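NEQ263 (Nanoarchaeum equitans Kin4-M, PDB 5BN3) forms, as NeqB, part of an ATP synthase core complex with its partner subunit NeqA, and probably binds nucleotide. Local coordinates at residues 155-160 with 174-179; 143-148 with 169-174; 139-144 with 224-229. All blocks are in the same frame, centred on the assembly; numbering follows the deposited sequence.

Contact 1. Residues 155-160 with 174-179; sequences KTIIFA and DEFINT
Phe-176 carries the whole contact from the helical side, its ring meeting Ile-157 and Phe-159 of strand 156-160. Along 174-179, Glu-175 contributes through its backbone: its carbonyl lies in the last turn of the helix. The side chain of Phe-176 sets out toward the strand, CG standing beside the backbone N, anti to the carbonyl carbon (chi1 -74°). CZ of Phe-176 comes within 4.0 Å of CG2 of Ile-157 on an oblique approach. CE2 of Phe-176 lies 4.3 Å from CB of Phe-159, which sits at the ring edge, near its plane. Bulky apolar residues suit the inward side of the strand, and a long, flat one the helix, because CA of Ile-157 and CA of Phe-176 stay 9.5 Å apart. Thr-179 closes the segment with a hydroxyl that can bond back to the last turn: OG1 of Thr-179 hydrogen-bonds to O of Glu-175 at 2.7 Å, while its N reaches the same oxygen from the opposite face of the carbonyl plane. Strand 156-162 runs between strands 185-190 and 220-226 with helix 166-178 on this face, while Ile-158 turns the other way, against helix 196-215.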
ATOM      1  N   LYS B 155      -8.072 -34.924 -31.755  1.00 55.09           N
ATOM      2  CA  LYS B 155      -6.819 -34.711 -31.039  1.00 44.37           C
ATOM      3  C   LYS B 155      -6.783 -35.373 -29.664  1.00 44.96           C
ATOM      4  O   LYS B 155      -7.823 -35.615 -29.049  1.00 45.53           O
ATOM      5  CB  LYS B 155      -6.557 -33.206 -30.888  1.00 46.42           C
ATOM      6  CG  LYS B 155      -6.664 -32.411 -32.183  1.00 53.33           C
ATOM      7  CD  LYS B 155      -6.466 -30.923 -31.929  1.00 56.63           C
ATOM      8  CE  LYS B 155      -6.599 -30.114 -33.207  1.00 56.45           C
ATOM      9  NZ  LYS B 155      -7.956 -30.226 -33.801  1.00 48.46           N
ATOM     10  N   THR B 156      -5.576 -35.660 -29.186  1.00 41.50           N
ATOM     11  CA  THR B 156      -5.387 -36.099 -27.810  1.00 41.99           C
ATOM     12  C   THR B 156      -5.577 -34.901 -26.882  1.00 45.45           C
ATOM     13  O   THR B 156      -5.014 -33.830 -27.118  1.00 38.83           O
ATOM     14  CB  THR B 156      -3.975 -36.676 -27.595  1.00 53.77           C
ATOM     15  OG1 THR B 156      -3.769 -37.790 -28.474  1.00 59.90           O
ATOM     16  CG2 THR B 156      -3.798 -37.135 -26.159  1.00 43.95           C
ATOM     17  N   ILE B 157      -6.382 -35.072 -25.838  1.00 39.98           N
ATOM     18  CA  ILE B 157      -6.550 -34.027 -24.835  1.00 38.72           C
ATOM     19  C   ILE B 157      -5.726 -34.364 -23.600  1.00 38.25           C
ATOM     20  O   ILE B 157      -5.828 -35.463 -23.061  1.00 36.94           O
ATOM     21  CB  ILE B 157      -8.026 -33.871 -24.423  1.00 45.06           C
ATOM     22  CG1 ILE B 157      -8.868 -33.437 -25.624  1.00 40.94           C
ATOM     23  CG2 ILE B 157      -8.169 -32.853 -23.303  1.00 47.53           C
ATOM     24  CD1 ILE B 157     -10.348 -33.340 -25.327  1.00 53.02           C
ATOM     25  N   ILE B 158      -4.901 -33.423 -23.156  1.00 33.79           N
ATOM     26  CA  ILE B 158      -4.188 -33.591 -21.895  1.00 30.86           C
ATOM     27  C   ILE B 158      -4.697 -32.571 -20.883  1.00 38.50           C
ATOM     28  O   ILE B 158      -4.667 -31.363 -21.131  1.00 35.01           O
ATOM     29  CB  ILE B 158      -2.663 -33.472 -22.075  1.00 36.33           C
ATOM     30  CG1 ILE B 158      -2.173 -34.554 -23.041  1.00 38.47           C
ATOM     31  CG2 ILE B 158      -1.952 -33.600 -20.737  1.00 40.58           C
ATOM     32  CD1 ILE B 158      -0.683 -34.528 -23.294  1.00 42.49           C
ATOM     33  N   PHE B 159      -5.178 -33.070 -19.750  1.00 34.89           N
ATOM     34  CA  PHE B 159      -5.753 -32.227 -18.710  1.00 29.86           C
ATOM     35  C   PHE B 159      -4.870 -32.235 -17.471  1.00 38.16           C
ATOM     36  O   PHE B 159      -4.641 -33.284 -16.869  1.00 38.27           O
ATOM     37  CB  PHE B 159      -7.162 -32.717 -18.366  1.00 34.79           C
ATOM     38  CG  PHE B 159      -7.799 -31.993 -17.213  1.00 48.30           C
ATOM     39  CD1 PHE B 159      -7.818 -30.608 -17.165  1.00 46.95           C
ATOM     40  CD2 PHE B 159      -8.408 -32.703 -16.189  1.00 53.95           C
ATOM     41  CE1 PHE B 159      -8.416 -29.945 -16.107  1.00 49.50           C
ATOM     42  CE2 PHE B 159      -9.008 -32.048 -15.130  1.00 39.22           C
ATOM     43  CZ  PHE B 159      -9.011 -30.664 -15.089  1.00 42.13           C
ATOM     44  N   ALA B 160      -4.362 -31.062 -17.104  1.00 31.89           N
ATOM     45  CA  ALA B 160      -3.578 -30.922 -15.883  1.00 36.03           C
ATOM     46  C   ALA B 160      -4.396 -30.218 -14.810  1.00 39.63           C
ATOM     47  O   ALA B 160      -4.691 -29.026 -14.928  1.00 33.06           O
ATOM     48  CB  ALA B 160      -2.302 -30.157 -16.155  1.00 39.34           C
ATOM     49  N   ASP B 174     -15.925 -36.616 -15.766  1.00 37.59           N
ATOM     50  CA  ASP B 174     -17.271 -37.083 -16.092  1.00 51.26           C
ATOM     51  C   ASP B 174     -17.754 -36.614 -17.468  1.00 46.61           C
ATOM     52  O   ASP B 174     -18.431 -37.359 -18.173  1.00 48.39           O
ATOM     53  CB  ASP B 174     -18.265 -36.673 -14.998  1.00 50.93           C
ATOM     54  CG  ASP B 174     -18.031 -37.409 -13.686  1.00 70.19           C
ATOM     55  OD1 ASP B 174     -17.232 -38.371 -13.668  1.00 76.90           O
ATOM     56  OD2 ASP B 174     -18.660 -37.031 -12.675  1.00 74.63           O
ATOM     57  N   GLU B 175     -17.408 -35.387 -17.849  1.00 48.41           N
ATOM     58  CA  GLU B 175     -17.782 -34.862 -19.164  1.00 47.15           C
ATOM     59  C   GLU B 175     -17.003 -35.559 -20.276  1.00 52.21           C
ATOM     60  O   GLU B 175     -17.552 -35.857 -21.337  1.00 47.58           O
ATOM     61  CB  GLU B 175     -17.563 -33.343 -19.222  1.00 57.29           C
ATOM     62  CG  GLU B 175     -17.828 -32.702 -20.584  1.00 67.59           C
ATOM     63  CD  GLU B 175     -19.303 -32.426 -20.852  1.00 78.95           C
ATOM     64  OE1 GLU B 175     -20.161 -32.976 -20.131  1.00 79.92           O
ATOM     65  OE2 GLU B 175     -19.602 -31.653 -21.788  1.00 93.98           O
ATOM     66  N   PHE B 176     -15.722 -35.828 -20.026  1.00 35.62           N
ATOM     67  CA  PHE B 176     -14.895 -36.555 -20.987  1.00 39.20           C
ATOM     68  C   PHE B 176     -15.421 -37.974 -21.186  1.00 45.94           C
ATOM     69  O   PHE B 176     -15.363 -38.519 -22.289  1.00 44.89           O
ATOM     70  CB  PHE B 176     -13.433 -36.588 -20.529  1.00 44.33           C
ATOM     71  CG  PHE B 176     -12.717 -35.274 -20.687  1.00 56.01           C
ATOM     72  CD1 PHE B 176     -13.178 -34.321 -21.586  1.00 49.44           C
ATOM     73  CD2 PHE B 176     -11.582 -34.992 -19.941  1.00 55.84           C
ATOM     74  CE1 PHE B 176     -12.520 -33.112 -21.736  1.00 51.49           C
ATOM     75  CE2 PHE B 176     -10.919 -33.784 -20.086  1.00 52.36           C
ATOM     76  CZ  PHE B 176     -11.389 -32.843 -20.986  1.00 49.84           C
ATOM     77  N   ILE B 177     -15.937 -38.561 -20.111  1.00 42.80           N
ATOM     78  CA  ILE B 177     -16.526 -39.894 -20.160  1.00 51.56           C
ATOM     79  C   ILE B 177     -17.856 -39.885 -20.918  1.00 43.88           C
ATOM     80  O   ILE B 177     -18.095 -40.734 -21.778  1.00 51.99           O
ATOM     81  CB  ILE B 177     -16.712 -40.473 -18.734  1.00 49.39           C
ATOM     82  CG1 ILE B 177     -15.350 -40.853 -18.141  1.00 44.19           C
ATOM     83  CG2 ILE B 177     -17.630 -41.686 -18.746  1.00 51.92           C
ATOM     84  CD1 ILE B 177     -15.400 -41.288 -16.691  1.00 49.46           C
ATOM     85  N   ASN B 178     -18.712 -38.916 -20.608  1.00 47.47           N
ATOM     86  CA  ASN B 178     -20.022 -38.821 -21.250  1.00 60.73           C
ATOM     87  C   ASN B 178     -19.957 -38.442 -22.730  1.00 58.64           C
ATOM     88  O   ASN B 178     -20.850 -38.787 -23.499  1.00 59.65           O
ATOM     89  CB  ASN B 178     -20.923 -37.842 -20.490  1.00 63.40           C
ATOM     90  CG  ASN B 178     -21.207 -38.294 -19.070  1.00 74.83           C
ATOM     91  OD1 ASN B 178     -21.083 -39.476 -18.741  1.00 70.98           O
ATOM     92  ND2 ASN B 178     -21.595 -37.352 -18.218  1.00 71.10           N
ATOM     93  N   THR B 179     -18.900 -37.730 -23.116  1.00 56.52           N
ATOM     94  CA  THR B 179     -18.693 -37.341 -24.511  1.00 54.12           C
ATOM     95  C   THR B 179     -17.778 -38.324 -25.242  1.00 50.70           C
ATOM     96  O   THR B 179     -17.446 -38.121 -26.413  1.00 52.74           O
ATOM     97  CB  THR B 179     -18.101 -35.916 -24.625  1.00 58.89           C
ATOM     98  OG1 THR B 179     -16.836 -35.864 -23.952  1.00 51.47           O
ATOM     99  CG2 THR B 179     -19.043 -34.898 -24.003  1.00 57.19           C
TER

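Contact 2. Residues 143-148 with 169-174; sequences LALQIA and YKMFID
Leu-145 of helix 140-151 lies across one face of the Phe-172 ring of helix 166-178, and this is the tight part of the contact. CD2 of Leu-145 presses to 3.5 Å from CD2 of Phe-172, and CG of Leu-145 sits over the ring, 4.1 Å from CE2 of Phe-172. A first torsion that sets CG anti to the carbonyl carbon (chi1 -74°) carries it over the ring; the extended second torsion (chi2 176°) then sends CD1 on toward Met-171 and turns CD2 onto the ring. The side chain of Phe-172 does not set out straight at the neighbouring helix, but the ring beyond CB reaches into the space between the two. The axes of the helical segments approach to 11.0 Å, a span that a leucine and a phenylalanine bridge. On the opposite face of that ring Phe-159 stacks, so a flat residue is well suited to fill a slot between an aliphatic branch and another aromatic ring. Ala-144 adds a small methyl, CB, 4.5 Å from CE2 of Phe-172, where little bulk is wanted. Toward the more open side the packing slackens: CD1 of Leu-145 lies 4.0 Å from O of Met-171 and 4.3 Å from CG of Met-171, a partly exposed residue. With Leu-145 cut back to alanine, the face of Phe-172 that it covers is likely to lose its packing, leaving a gap between the helices and the ring freer to shift. Running nearly parallel, at a crossing angle of -22°, the helices lie side by side over one face of the mainly parallel sheet, an arrangement characteristic of the layered alpha/beta core of P-loop NTPases, to which the nucleotide-binding domain of the ATPase alpha/beta family belongs.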
ATOM      1  N   LEU B 143     -16.895 -23.457 -19.914  1.00 33.55           N
ATOM      2  CA  LEU B 143     -16.367 -22.850 -21.134  1.00 30.45           C
ATOM      3  C   LEU B 143     -15.226 -23.673 -21.723  1.00 41.91           C
ATOM      4  O   LEU B 143     -15.179 -23.901 -22.929  1.00 34.52           O
ATOM      5  CB  LEU B 143     -15.900 -21.416 -20.870  1.00 36.40           C
ATOM      6  CG  LEU B 143     -15.307 -20.704 -22.092  1.00 40.40           C
ATOM      7  CD1 LEU B 143     -16.331 -20.625 -23.214  1.00 35.43           C
ATOM      8  CD2 LEU B 143     -14.800 -19.318 -21.738  1.00 32.96           C
ATOM      9  N   ALA B 144     -14.314 -24.122 -20.867  1.00 34.79           N
ATOM     10  CA  ALA B 144     -13.176 -24.921 -21.313  1.00 34.53           C
ATOM     11  C   ALA B 144     -13.629 -26.250 -21.904  1.00 28.58           C
ATOM     12  O   ALA B 144     -13.082 -26.713 -22.905  1.00 35.19           O
ATOM     13  CB  ALA B 144     -12.235 -25.168 -20.163  1.00 38.63           C
ATOM     14  N   LEU B 145     -14.618 -26.864 -21.262  1.00 31.09           N
ATOM     15  CA  LEU B 145     -15.159 -28.144 -21.708  1.00 34.85           C
ATOM     16  C   LEU B 145     -15.899 -28.020 -23.033  1.00 39.83           C
ATOM     17  O   LEU B 145     -15.801 -28.899 -23.888  1.00 41.07           O
ATOM     18  CB  LEU B 145     -16.086 -28.733 -20.641  1.00 36.80           C
ATOM     19  CG  LEU B 145     -15.390 -29.301 -19.404  1.00 45.18           C
ATOM     20  CD1 LEU B 145     -16.398 -29.759 -18.364  1.00 40.62           C
ATOM     21  CD2 LEU B 145     -14.506 -30.453 -19.820  1.00 44.93           C
ATOM     22  N   GLN B 146     -16.641 -26.930 -23.202  1.00 38.41           N
ATOM     23  CA  GLN B 146     -17.356 -26.692 -24.454  1.00 36.46           C
ATOM     24  C   GLN B 146     -16.369 -26.462 -25.600  1.00 45.31           C
ATOM     25  O   GLN B 146     -16.610 -26.881 -26.733  1.00 40.09           O
ATOM     26  CB  GLN B 146     -18.323 -25.506 -24.315  1.00 34.61           C
ATOM     27  CG  GLN B 146     -19.187 -25.277 -25.553  1.00 36.87           C
ATOM     28  CD  GLN B 146     -20.277 -24.243 -25.338  1.00 44.10           C
ATOM     29  OE1 GLN B 146     -20.356 -23.617 -24.282  1.00 34.83           O
ATOM     30  NE2 GLN B 146     -21.129 -24.063 -26.345  1.00 34.93           N
ATOM     31  N   ILE B 147     -15.252 -25.807 -25.297  1.00 36.76           N
ATOM     32  CA  ILE B 147     -14.194 -25.610 -26.282  1.00 38.83           C
ATOM     33  C   ILE B 147     -13.539 -26.944 -26.635  1.00 42.19           C
ATOM     34  O   ILE B 147     -13.413 -27.287 -27.810  1.00 39.76           O
ATOM     35  CB  ILE B 147     -13.120 -24.628 -25.766  1.00 39.74           C
ATOM     36  CG1 ILE B 147     -13.655 -23.193 -25.780  1.00 38.26           C
ATOM     37  CG2 ILE B 147     -11.863 -24.714 -26.610  1.00 36.18           C
ATOM     38  CD1 ILE B 147     -12.738 -22.197 -25.088  1.00 38.94           C
ATOM     39  N   ALA B 148     -13.134 -27.693 -25.613  1.00 36.21           N
ATOM     40  CA  ALA B 148     -12.485 -28.987 -25.810  1.00 44.86           C
ATOM     41  C   ALA B 148     -13.355 -29.956 -26.609  1.00 44.79           C
ATOM     42  O   ALA B 148     -12.849 -30.728 -27.427  1.00 35.76           O
ATOM     43  CB  ALA B 148     -12.112 -29.593 -24.471  1.00 36.22           C
ATOM     44  N   TYR B 169     -12.224 -31.363 -10.750  1.00 33.22           N
ATOM     45  CA  TYR B 169     -11.602 -32.344 -11.642  1.00 41.13           C
ATOM     46  C   TYR B 169     -12.517 -33.519 -12.007  1.00 43.14           C
ATOM     47  O   TYR B 169     -12.357 -34.120 -13.069  1.00 43.86           O
ATOM     48  CB  TYR B 169     -10.208 -32.803 -11.158  1.00 34.27           C
ATOM     49  CG  TYR B 169     -10.134 -33.588  -9.862  1.00 44.41           C
ATOM     50  CD1 TYR B 169     -10.605 -34.893  -9.779  1.00 46.09           C
ATOM     51  CD2 TYR B 169      -9.522 -33.044  -8.741  1.00 44.17           C
ATOM     52  CE1 TYR B 169     -10.508 -35.614  -8.606  1.00 41.73           C
ATOM     53  CE2 TYR B 169      -9.417 -33.759  -7.566  1.00 41.37           C
ATOM     54  CZ  TYR B 169      -9.914 -35.041  -7.504  1.00 52.71           C
ATOM     55  OH  TYR B 169      -9.817 -35.761  -6.337  1.00 58.18           O
ATOM     56  N   LYS B 170     -13.483 -33.827 -11.147  1.00 44.63           N
ATOM     57  CA  LYS B 170     -14.471 -34.852 -11.476  1.00 46.66           C
ATOM     58  C   LYS B 170     -15.474 -34.344 -12.508  1.00 50.63           C
ATOM     59  O   LYS B 170     -16.023 -35.128 -13.278  1.00 47.41           O
ATOM     60  CB  LYS B 170     -15.189 -35.358 -10.220  1.00 45.87           C
ATOM     61  CG  LYS B 170     -14.286 -36.125  -9.269  1.00 62.14           C
ATOM     62  CD  LYS B 170     -14.996 -37.321  -8.656  1.00 77.01           C
ATOM     63  CE  LYS B 170     -13.998 -38.247  -7.972  1.00 86.60           C
ATOM     64  NZ  LYS B 170     -14.558 -39.607  -7.729  1.00 73.95           N
ATOM     65  N   MET B 171     -15.708 -33.035 -12.519  1.00 45.53           N
ATOM     66  CA  MET B 171     -16.562 -32.416 -13.532  1.00 50.37           C
ATOM     67  C   MET B 171     -15.964 -32.612 -14.922  1.00 47.96           C
ATOM     68  O   MET B 171     -16.680 -32.893 -15.884  1.00 48.73           O
ATOM     69  CB  MET B 171     -16.741 -30.923 -13.244  1.00 51.06           C
ATOM     70  CG  MET B 171     -17.574 -30.184 -14.277  1.00 59.67           C
ATOM     71  SD  MET B 171     -17.449 -28.389 -14.147  1.00 73.20           S
ATOM     72  CE  MET B 171     -17.856 -28.140 -12.420  1.00 83.19           C
ATOM     73  N   PHE B 172     -14.645 -32.469 -15.016  1.00 41.44           N
ATOM     74  CA  PHE B 172     -13.931 -32.688 -16.270  1.00 47.45           C
ATOM     75  C   PHE B 172     -13.966 -34.156 -16.679  1.00 47.18           C
ATOM     76  O   PHE B 172     -14.345 -34.484 -17.803  1.00 41.75           O
ATOM     77  CB  PHE B 172     -12.476 -32.230 -16.141  1.00 45.31           C
ATOM     78  CG  PHE B 172     -12.285 -30.749 -16.302  1.00 47.93           C
ATOM     79  CD1 PHE B 172     -12.521 -29.884 -15.244  1.00 46.00           C
ATOM     80  CD2 PHE B 172     -11.856 -30.224 -17.511  1.00 48.70           C
ATOM     81  CE1 PHE B 172     -12.340 -28.520 -15.393  1.00 45.03           C
ATOM     82  CE2 PHE B 172     -11.673 -28.862 -17.667  1.00 52.21           C
ATOM     83  CZ  PHE B 172     -11.915 -28.010 -16.607  1.00 48.03           C
ATOM     84  N   ILE B 173     -13.548 -35.026 -15.762  1.00 42.05           N
ATOM     85  CA  ILE B 173     -13.510 -36.469 -16.002  1.00 49.31           C
ATOM     86  C   ILE B 173     -14.864 -37.012 -16.461  1.00 39.30           C
ATOM     87  O   ILE B 173     -14.943 -37.769 -17.432  1.00 48.00           O
ATOM     88  CB  ILE B 173     -13.047 -37.230 -14.735  1.00 43.56           C
ATOM     89  CG1 ILE B 173     -11.574 -36.931 -14.438  1.00 49.18           C
ATOM     90  CG2 ILE B 173     -13.246 -38.728 -14.893  1.00 41.57           C
ATOM     91  CD1 ILE B 173     -11.063 -37.566 -13.156  1.00 50.86           C
ATOM     92  N   ASP B 174     -15.925 -36.616 -15.766  1.00 37.59           N
ATOM     93  CA  ASP B 174     -17.271 -37.083 -16.092  1.00 51.26           C
ATOM     94  C   ASP B 174     -17.754 -36.614 -17.468  1.00 46.61           C
ATOM     95  O   ASP B 174     -18.431 -37.359 -18.173  1.00 48.39           O
ATOM     96  CB  ASP B 174     -18.265 -36.673 -14.998  1.00 50.93           C
ATOM     97  CG  ASP B 174     -18.031 -37.409 -13.686  1.00 70.19           C
ATOM     98  OD1 ASP B 174     -17.232 -38.371 -13.668  1.00 76.90           O
ATOM     99  OD2 ASP B 174     -18.660 -37.031 -12.675  1.00 74.63           O
TER

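Contact 3. Residues 139-144 with 224-229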
ATOM      1  N   PRO B 139     -18.557 -19.670 -14.578  1.00 44.39           N
ATOM      2  CA  PRO B 139     -18.453 -20.981 -15.236  1.00 41.95           C
ATOM      3  C   PRO B 139     -17.277 -21.123 -16.204  1.00 46.78           C
ATOM      4  O   PRO B 139     -17.487 -21.424 -17.383  1.00 35.48           O
ATOM      5  CB  PRO B 139     -19.771 -21.083 -16.010  1.00 37.98           C
ATOM      6  CG  PRO B 139     -20.131 -19.669 -16.304  1.00 41.15           C
ATOM      7  CD  PRO B 139     -19.704 -18.894 -15.089  1.00 45.98           C
ATOM      8  N   MET B 140     -16.062 -20.929 -15.706  1.00 35.62           N
ATOM      9  CA  MET B 140     -14.856 -21.089 -16.510  1.00 35.76           C
ATOM     10  C   MET B 140     -14.662 -22.541 -16.948  1.00 28.10           C
ATOM     11  O   MET B 140     -14.164 -22.809 -18.046  1.00 30.70           O
ATOM     12  CB  MET B 140     -13.646 -20.599 -15.711  1.00 37.77           C
ATOM     13  CG  MET B 140     -12.294 -20.880 -16.340  1.00 53.39           C
ATOM     14  SD  MET B 140     -10.946 -20.143 -15.389  1.00 56.04           S
ATOM     15  CE  MET B 140     -11.277 -20.811 -13.760  1.00 44.88           C
ATOM     16  N   GLU B 141     -15.065 -23.474 -16.090  1.00 36.79           N
ATOM     17  CA  GLU B 141     -14.913 -24.895 -16.382  1.00 45.75           C
ATOM     18  C   GLU B 141     -15.813 -25.334 -17.531  1.00 38.08           C
ATOM     19  O   GLU B 141     -15.375 -26.064 -18.421  1.00 37.22           O
ATOM     20  CB  GLU B 141     -15.196 -25.738 -15.135  1.00 40.16           C
ATOM     21  CG  GLU B 141     -14.310 -25.418 -13.937  1.00 48.16           C
ATOM     22  CD  GLU B 141     -14.850 -24.280 -13.092  1.00 69.97           C
ATOM     23  OE1 GLU B 141     -15.934 -23.747 -13.419  1.00 50.21           O
ATOM     24  OE2 GLU B 141     -14.192 -23.914 -12.096  1.00 57.72           O
ATOM     25  N   ARG B 142     -17.068 -24.893 -17.511  1.00 35.31           N
ATOM     26  CA  ARG B 142     -17.994 -25.185 -18.602  1.00 37.23           C
ATOM     27  C   ARG B 142     -17.477 -24.654 -19.933  1.00 36.07           C
ATOM     28  O   ARG B 142     -17.593 -25.319 -20.958  1.00 37.56           O
ATOM     29  CB  ARG B 142     -19.387 -24.612 -18.311  1.00 43.35           C
ATOM     30  CG  ARG B 142     -20.118 -25.316 -17.180  1.00 62.16           C
ATOM     31  CD  ARG B 142     -21.612 -25.445 -17.458  1.00 70.13           C
ATOM     32  NE  ARG B 142     -22.302 -24.158 -17.450  1.00 80.90           N
ATOM     33  CZ  ARG B 142     -22.825 -23.595 -16.364  1.00 84.61           C
ATOM     34  NH1 ARG B 142     -22.732 -24.200 -15.187  1.00 74.23           N
ATOM     35  NH2 ARG B 142     -23.440 -22.425 -16.455  1.00 72.69           N
ATOM     36  N   LEU B 143     -16.895 -23.457 -19.914  1.00 33.55           N
ATOM     37  CA  LEU B 143     -16.367 -22.850 -21.134  1.00 30.45           C
ATOM     38  C   LEU B 143     -15.226 -23.673 -21.723  1.00 41.91           C
ATOM     39  O   LEU B 143     -15.179 -23.901 -22.929  1.00 34.52           O
ATOM     40  CB  LEU B 143     -15.900 -21.416 -20.870  1.00 36.40           C
ATOM     41  CG  LEU B 143     -15.307 -20.704 -22.092  1.00 40.40           C
ATOM     42  CD1 LEU B 143     -16.331 -20.625 -23.214  1.00 35.43           C
ATOM     43  CD2 LEU B 143     -14.800 -19.318 -21.738  1.00 32.96           C
ATOM     44  N   ALA B 144     -14.314 -24.122 -20.867  1.00 34.79           N
ATOM     45  CA  ALA B 144     -13.176 -24.921 -21.313  1.00 34.53           C
ATOM     46  C   ALA B 144     -13.629 -26.250 -21.904  1.00 28.58           C
ATOM     47  O   ALA B 144     -13.082 -26.713 -22.905  1.00 35.19           O
ATOM     48  CB  ALA B 144     -12.235 -25.168 -20.163  1.00 38.63           C
ATOM     49  N   LEU B 224      -5.212 -28.581 -21.561  1.00 36.55           N
ATOM     50  CA  LEU B 224      -5.975 -27.731 -20.655  1.00 38.90           C
ATOM     51  C   LEU B 224      -5.346 -27.801 -19.266  1.00 35.43           C
ATOM     52  O   LEU B 224      -5.058 -28.893 -18.769  1.00 40.93           O
ATOM     53  CB  LEU B 224      -7.430 -28.206 -20.579  1.00 40.38           C
ATOM     54  CG  LEU B 224      -8.192 -28.410 -21.891  1.00 55.87           C
ATOM     55  CD1 LEU B 224      -9.555 -29.031 -21.630  1.00 50.05           C
ATOM     56  CD2 LEU B 224      -8.348 -27.095 -22.623  1.00 46.52           C
ATOM     57  N   MET B 225      -5.119 -26.649 -18.640  1.00 36.74           N
ATOM     58  CA  MET B 225      -4.633 -26.649 -17.260  1.00 41.24           C
ATOM     59  C   MET B 225      -5.311 -25.608 -16.369  1.00 41.31           C
ATOM     60  O   MET B 225      -5.615 -24.493 -16.797  1.00 35.26           O
ATOM     61  CB  MET B 225      -3.099 -26.567 -17.180  1.00 42.25           C
ATOM     62  CG  MET B 225      -2.462 -25.356 -17.834  1.00 53.81           C
ATOM     63  SD  MET B 225      -0.667 -25.333 -17.585  1.00 54.17           S
ATOM     64  CE  MET B 225      -0.178 -26.794 -18.502  1.00 43.34           C
ATOM     65  N   LEU B 226      -5.532 -26.006 -15.120  1.00 33.93           N
ATOM     66  CA  LEU B 226      -6.325 -25.261 -14.152  1.00 39.23           C
ATOM     67  C   LEU B 226      -5.895 -25.780 -12.788  1.00 36.04           C
ATOM     68  O   LEU B 226      -5.787 -26.996 -12.617  1.00 31.63           O
ATOM     69  CB  LEU B 226      -7.803 -25.584 -14.384  1.00 40.85           C
ATOM     70  CG  LEU B 226      -8.880 -25.168 -13.380  1.00 50.77           C
ATOM     71  CD1 LEU B 226      -9.104 -23.672 -13.422  1.00 47.77           C
ATOM     72  CD2 LEU B 226     -10.180 -25.907 -13.665  1.00 45.10           C
ATOM     73  N   ASP B 227      -5.651 -24.906 -11.809  1.00 36.88           N
ATOM     74  CA  ASP B 227      -5.801 -23.457 -11.904  1.00 34.74           C
ATOM     75  C   ASP B 227      -4.410 -22.857 -11.736  1.00 37.98           C
ATOM     76  O   ASP B 227      -3.683 -23.237 -10.816  1.00 39.05           O
ATOM     77  CB  ASP B 227      -6.715 -22.994 -10.756  1.00 36.17           C
ATOM     78  CG  ASP B 227      -7.058 -21.509 -10.808  1.00 42.80           C
ATOM     79  OD1 ASP B 227      -6.189 -20.677 -11.144  1.00 41.93           O
ATOM     80  OD2 ASP B 227      -8.214 -21.165 -10.480  1.00 54.44           O
ATOM     81  N   MET B 228      -4.031 -21.926 -12.609  1.00 31.74           N
ATOM     82  CA  MET B 228      -2.685 -21.355 -12.554  1.00 33.88           C
ATOM     83  C   MET B 228      -2.444 -20.544 -11.282  1.00 34.19           C
ATOM     84  O   MET B 228      -1.300 -20.345 -10.875  1.00 31.65           O
ATOM     85  CB  MET B 228      -2.380 -20.505 -13.795  1.00 32.69           C
ATOM     86  CG  MET B 228      -2.412 -21.264 -15.120  1.00 34.78           C
ATOM     87  SD  MET B 228      -1.643 -22.902 -15.078  1.00 39.78           S
ATOM     88  CE  MET B 228       0.059 -22.489 -14.690  1.00 37.64           C
ATOM     89  N   THR B 229      -3.518 -20.087 -10.648  1.00 31.07           N
ATOM     90  CA  THR B 229      -3.385 -19.362  -9.388  1.00 33.19           C
ATOM     91  C   THR B 229      -2.941 -20.311  -8.274  1.00 33.15           C
ATOM     92  O   THR B 229      -2.179 -19.925  -7.386  1.00 33.68           O
ATOM     93  CB  THR B 229      -4.690 -18.640  -9.009  1.00 44.56           C
ATOM     94  OG1 THR B 229      -5.053 -17.736 -10.061  1.00 43.79           O
ATOM     95  CG2 THR B 229      -4.505 -17.848  -7.732  1.00 43.50           C
TER
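Leu-226 divides its two methyl branches between two consecutive residues of the helix: CD1 takes Met-140 and CD2 takes Glu-141. The methionine comes at a slant to the leucine, its chain extended until the thioether bends at chi3 (53°), which brings the terminal CE of Met-140 to 3.6 Å from CD1 of Leu-226. A methionine suits this place, since its slender, unbranched chain carries a methyl across a wide gap. Glu-141 meets the leucine at about a right angle and uses only its aliphatic part, CG of Glu-141 lying 4.2 Å from CD2 of Leu-226. Its carboxylate looks to another subunit, where OE1 forms a salt bridge with Lys-425 of the V-type ATP synthase alpha chain. One residue thus lends carbon to the core and charge to the interface. A turn further along the helix Ala-144 is small enough for Leu-224 to lie close, with CD1 of Leu-224 4.4 Å from O of Ala-144. Beyond Leu-226 a cis peptide leads into Asp-227, which caps the next helix: OD1 of Asp-227 accepts from N of Thr-229 at 2.8 Å. This hydrophobic strand ending in aspartate is consistent with the Walker B pattern of P-loop NTPases. Helix 140-144 runs almost antiparallel to strand 224-226, at 172°. Strand 220-226 lies between strands 156-162 and 273-281, with helix 140-151 over it beside helix 166-178; Met-279 of the adjoining strand and Ile-168 of the adjoining helix both pack on Leu-226.

How the contacts relate
All three contacts are buried and hydrogen-bond-free between their segments, and together they build one layer of helices on a common sheet. Contacts 1 and 3 are helix-on-strand: strands 156-162 and 220-226 are neighbours, joined by backbone bonds between Ile-158, Ala-160 and Leu-224. Contact 2 is helix-on-helix, sharing helix 166-178 with contact 1 and helix 140-151 with contact 3. Phe-172 ties it to contact 3 by touching Leu-226, and Phe-176 ties it to contact 1 by packing on Leu-145. Contact 1 is purely apolar; contact 2 adds a partly exposed methionine; contact 3, nearest the chain centre, brings in a carboxylate, that of Glu-141, which pairs with a neighbouring subunit.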